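PDB 5U7F: dihydroneopterin triphosphate diphosphatase from Escherichia coli O157:H7, which probably hydrolyses dihydroneopterin triphosphate to the monophosphate and pyrophosphate, a step of folate biosynthesis, and also acts on nucleoside triphosphates, preferring dATP. Local coordinates for residues Arg30-Pro33 with Asp34-Gln37; Ala131-Ser135 with Trp136-Gln140. All coordinates share one frame; numbering follows the deposited sequence.

Interaction 1. Residues Arg30-Pro33 with Asp34-Gln37; sequences RDDP and DFWQ
Asp32 and Phe35 both swing their side chains anti to their own backbone nitrogens (chi1 -175° for Asp32), which sets the carboxylate of Asp32 against the CB of Phe35 across a type I beta turn. Residues Asp32 to Phe35 form this turn, part of the connection from strand 23-29 to strand 36-42 in the Nudix sheet. Its closing bond runs from Phe35 N to Asp32 O at 2.9 Å. A second bond makes an Asx turn within it: Asp34 N reaches Asp32 OD1 at 3.3 Å, meeting the carboxylate from above its plane. Asp32 thus accepts through both its backbone O and its carboxylate. The carboxylate and the Phe35 ring stand steeply to each other, their planes 77° apart, and Asp32 CG comes 3.7 Å from Phe35 CB. Asp32 OD2 forms a salt bridge with Lys134 and accepts a hydrogen bond from His86, which would help to balance the charge of Asp32 beside Asp34. Phe35 itself packs beside Arg29 and Phe84, two probable substrate-binding residues. The two acidic groups are turned 81° against each other, with Asp32 OD1 4.2 Å from Asp34 OD2.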
# COMPACT_ATOMS: atom_id res chain seq x y z
N ARG A 30 -9.83 -8.08 -2.12
CA ARG A 30 -10.73 -9.07 -2.72
C ARG A 30 -10.59 -10.46 -2.10
O ARG A 30 -11.57 -11.19 -1.99
CB ARG A 30 -10.48 -9.16 -4.22
CG ARG A 30 -11.04 -8.00 -5.07
CD ARG A 30 -11.12 -8.42 -6.55
NE ARG A 30 -11.70 -9.75 -6.55
CZ ARG A 30 -12.99 -10.04 -6.67
NH1 ARG A 30 -13.88 -9.07 -6.90
NH2 ARG A 30 -13.38 -11.31 -6.57
N ASP A 31 -9.37 -10.82 -1.69
CA ASP A 31 -9.11 -12.16 -1.14
C ASP A 31 -9.50 -12.25 0.34
O ASP A 31 -9.81 -13.32 0.85
CB ASP A 31 -7.64 -12.54 -1.30
CG ASP A 31 -6.67 -11.47 -0.80
OD1 ASP A 31 -7.14 -10.44 -0.25
OD2 ASP A 31 -5.43 -11.66 -0.96
N ASP A 32 -9.44 -11.11 1.01
CA ASP A 32 -9.84 -10.95 2.40
C ASP A 32 -10.66 -9.65 2.49
O ASP A 32 -10.13 -8.58 2.74
CB ASP A 32 -8.61 -10.89 3.32
CG ASP A 32 -8.97 -10.84 4.80
OD1 ASP A 32 -10.18 -10.67 5.13
OD2 ASP A 32 -8.05 -10.97 5.65
N PRO A 33 -11.98 -9.75 2.28
CA PRO A 33 -12.84 -8.55 2.26
C PRO A 33 -12.88 -7.73 3.57
O PRO A 33 -13.38 -6.60 3.57
CB PRO A 33 -14.22 -9.13 1.93
CG PRO A 33 -13.91 -10.40 1.18
CD PRO A 33 -12.73 -10.97 1.90
N ASP A 34 -12.34 -8.27 4.66
CA ASP A 34 -12.29 -7.56 5.93
C ASP A 34 -11.01 -6.71 6.05
O ASP A 34 -10.86 -5.94 6.99
CB ASP A 34 -12.37 -8.55 7.08
CG ASP A 34 -13.70 -9.28 7.13
OD1 ASP A 34 -14.74 -8.62 6.93
OD2 ASP A 34 -13.69 -10.52 7.34
N PHE A 35 -10.14 -6.85 5.06
CA PHE A 35 -8.77 -6.27 5.07
C PHE A 35 -8.76 -5.03 4.20
O PHE A 35 -8.69 -5.14 2.98
CB PHE A 35 -7.78 -7.32 4.55
CG PHE A 35 -6.34 -7.01 4.80
CD1 PHE A 35 -5.90 -5.73 5.14
CD2 PHE A 35 -5.41 -8.02 4.69
CE1 PHE A 35 -4.53 -5.50 5.36
CE2 PHE A 35 -4.09 -7.79 4.90
CZ PHE A 35 -3.65 -6.52 5.23
N TRP A 36 -8.85 -3.86 4.83
CA TRP A 36 -8.58 -2.59 4.16
C TRP A 36 -7.12 -2.15 4.30
O TRP A 36 -6.51 -2.32 5.35
CB TRP A 36 -9.46 -1.50 4.70
CG TRP A 36 -10.91 -1.78 4.50
CD1 TRP A 36 -11.65 -2.76 5.11
CD2 TRP A 36 -11.81 -1.08 3.62
NE1 TRP A 36 -12.97 -2.70 4.67
CE2 TRP A 36 -13.09 -1.68 3.76
CE3 TRP A 36 -11.66 -0.02 2.74
CZ2 TRP A 36 -14.20 -1.25 3.04
CZ3 TRP A 36 -12.78 0.43 2.03
CH2 TRP A 36 -14.03 -0.19 2.19
N GLN A 37 -6.59 -1.56 3.24
CA GLN A 37 -5.15 -1.25 3.17
C GLN A 37 -4.86 -0.12 2.23
O GLN A 37 -5.69 0.21 1.36
CB GLN A 37 -4.38 -2.47 2.70
CG GLN A 37 -4.89 -3.03 1.40
CD GLN A 37 -3.94 -3.96 0.69
OE1 GLN A 37 -4.20 -4.37 -0.46
NE2 GLN A 37 -2.86 -4.34 1.36

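Interaction 2. Residues Ala131-Ser135 with Trp136-Gln140. With SO4 (sulfate ion), chain B.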
# COMPACT_ATOMS: atom_id res chain seq x y z
N ALA A 131 -6.53 2.70 12.44
CA ALA A 131 -7.22 1.74 13.30
C ALA A 131 -7.92 0.66 12.51
O ALA A 131 -8.09 -0.46 13.02
CB ALA A 131 -8.23 2.44 14.21
N LEU A 132 -8.32 0.99 11.29
CA LEU A 132 -9.16 0.12 10.47
C LEU A 132 -8.38 -1.06 9.91
O LEU A 132 -8.88 -2.19 9.93
CB LEU A 132 -9.80 0.89 9.31
CG LEU A 132 -10.57 0.10 8.25
CD1 LEU A 132 -11.78 -0.58 8.88
CD2 LEU A 132 -11.02 0.93 7.06
N THR A 133 -7.17 -0.79 9.41
CA THR A 133 -6.37 -1.79 8.71
C THR A 133 -5.94 -2.95 9.64
O THR A 133 -5.71 -2.77 10.85
CB THR A 133 -5.12 -1.16 8.05
OG1 THR A 133 -4.49 -2.12 7.19
CG2 THR A 133 -4.10 -0.63 9.09
N LYS A 134 -5.88 -4.15 9.06
CA LYS A 134 -5.44 -5.33 9.79
C LYS A 134 -3.93 -5.44 9.84
O LYS A 134 -3.41 -6.23 10.61
CB LYS A 134 -6.00 -6.61 9.16
CG LYS A 134 -7.51 -6.75 9.33
CD LYS A 134 -7.93 -8.21 9.32
CE LYS A 134 -9.10 -8.46 8.37
NZ LYS A 134 -9.24 -9.92 8.10
N SER A 135 -3.23 -4.65 9.04
CA SER A 135 -1.77 -4.72 8.95
C SER A 135 -1.07 -3.75 9.90
O SER A 135 -1.28 -2.51 9.83
CB SER A 135 -1.35 -4.45 7.50
OG SER A 135 0.02 -4.12 7.37
N TRP A 136 -0.26 -4.29 10.81
CA TRP A 136 0.43 -3.44 11.76
C TRP A 136 1.41 -2.53 11.08
O TRP A 136 1.63 -1.45 11.56
CB TRP A 136 1.13 -4.25 12.88
CG TRP A 136 2.30 -5.10 12.52
CD1 TRP A 136 2.30 -6.44 12.38
CD2 TRP A 136 3.64 -4.67 12.34
NE1 TRP A 136 3.57 -6.90 12.09
CE2 TRP A 136 4.41 -5.83 12.06
CE3 TRP A 136 4.28 -3.42 12.37
CZ2 TRP A 136 5.77 -5.77 11.80
CZ3 TRP A 136 5.63 -3.36 12.11
CH2 TRP A 136 6.36 -4.53 11.82
N SER A 137 1.98 -2.92 9.94
CA SER A 137 2.97 -2.08 9.29
C SER A 137 2.27 -0.91 8.57
O SER A 137 2.73 0.23 8.61
CB SER A 137 3.82 -2.88 8.31
OG SER A 137 3.01 -3.49 7.33
N ASN A 138 1.15 -1.21 7.93
CA ASN A 138 0.28 -0.19 7.30
C ASN A 138 -0.17 0.84 8.31
O ASN A 138 -0.11 2.05 8.06
CB ASN A 138 -0.92 -0.85 6.63
CG ASN A 138 -1.52 -0.04 5.47
OD1 ASN A 138 -2.11 -0.64 4.54
ND2 ASN A 138 -1.39 1.32 5.50
N ARG A 139 -0.61 0.36 9.47
CA ARG A 139 -0.96 1.24 10.57
C ARG A 139 0.19 2.15 10.96
O ARG A 139 0.04 3.38 11.04
CB ARG A 139 -1.39 0.43 11.76
CG ARG A 139 -1.55 1.24 13.04
CD ARG A 139 -2.32 0.43 14.06
NE ARG A 139 -1.49 -0.62 14.60
CZ ARG A 139 -1.69 -1.93 14.48
NH1 ARG A 139 -2.74 -2.45 13.82
NH2 ARG A 139 -0.81 -2.73 15.07
N GLN A 140 1.35 1.53 11.18
CA GLN A 140 2.50 2.29 11.65
C GLN A 140 2.93 3.35 10.61
O GLN A 140 3.31 4.47 10.96
CB GLN A 140 3.67 1.35 11.96
CG GLN A 140 4.85 2.05 12.64
CD GLN A 140 5.98 1.08 13.07
OE1 GLN A 140 7.16 1.42 12.99
NE2 GLN A 140 5.60 -0.09 13.56
S SO4 B . 5.27 -10.06 13.48
O1 SO4 B . 4.71 -10.98 14.48
O2 SO4 B . 6.47 -10.66 12.92
O3 SO4 B . 4.27 -9.87 12.42
O4 SO4 B . 5.59 -8.79 14.11
O HOH W 1 -4.61 -1.21 12.67
O HOH W 2 -0.87 -7.03 11.49
O HOH W 3 2.13 -5.62 8.65
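Ser135 N-caps helix 136-147, its OG accepting a nearly straight bond from Asn138 N (3.2 Å, 168°), and so joins the linker after helix 126-132 to the last helix of the chain. OG lies anti to the backbone nitrogen of Ser135 (chi1 163°), which places it at the N-terminal end of the helix, facing the amide of Asn138. Among backbone bonds, Arg139 N donates to Ser135 O at 3.0 Å. Three waters add bridges: one joins Thr133 O to Arg139 NH1, another Lys134 O to Trp136 N, and a third Ser135 OG to Ser137 N, so two amides of the first turn are bound by water. Nonpolar contact comes from the methyl of Thr133, whose CG2 lies 3.9 Å from Arg139 CB, while Thr133 OG1 is probably hydrogen-bonded to the carbonyl of Trp36. The guanidinium of Arg139 folds back through a bend at chi3 (73°), bringing one face over Trp136 CA. Ser135 is a predicted substrate-binding residue, and Trp136 packs on Phe81, another. A sulfate, probably from the crystallisation liquor and also held by Arg97 and by the backbone N of Glu82, sits at the indole edge, where Trp136 NE1 donates to its O3 at 3.1 Å.

Overall arrangement
Interactions 1 and 2 are both local, partly buried structures, with centres about 12 Å apart, and they meet directly. One salt bridge and one probable hydrogen bond fasten the linker at 133-134 to residues 32-36, and packing adds to them, with Gln37 CA 3.4 Å from Asn138 OD1. Residues 30-37 join two neighbouring strands of the sheet, whereas 131-140 join two helices; Phe35, from the first connection, packs against Thr133 and Ser135 of the second. Their chemistry differs accordingly: the turn relies on an aspartate and direct bonds, while the helix start combines a serine cap with bridging waters. Buried Asp32 and Phe35 lie beside exposed Pro33 and Asp34; buried Thr133, Ser137 and Asn138 accompany exposed Trp136.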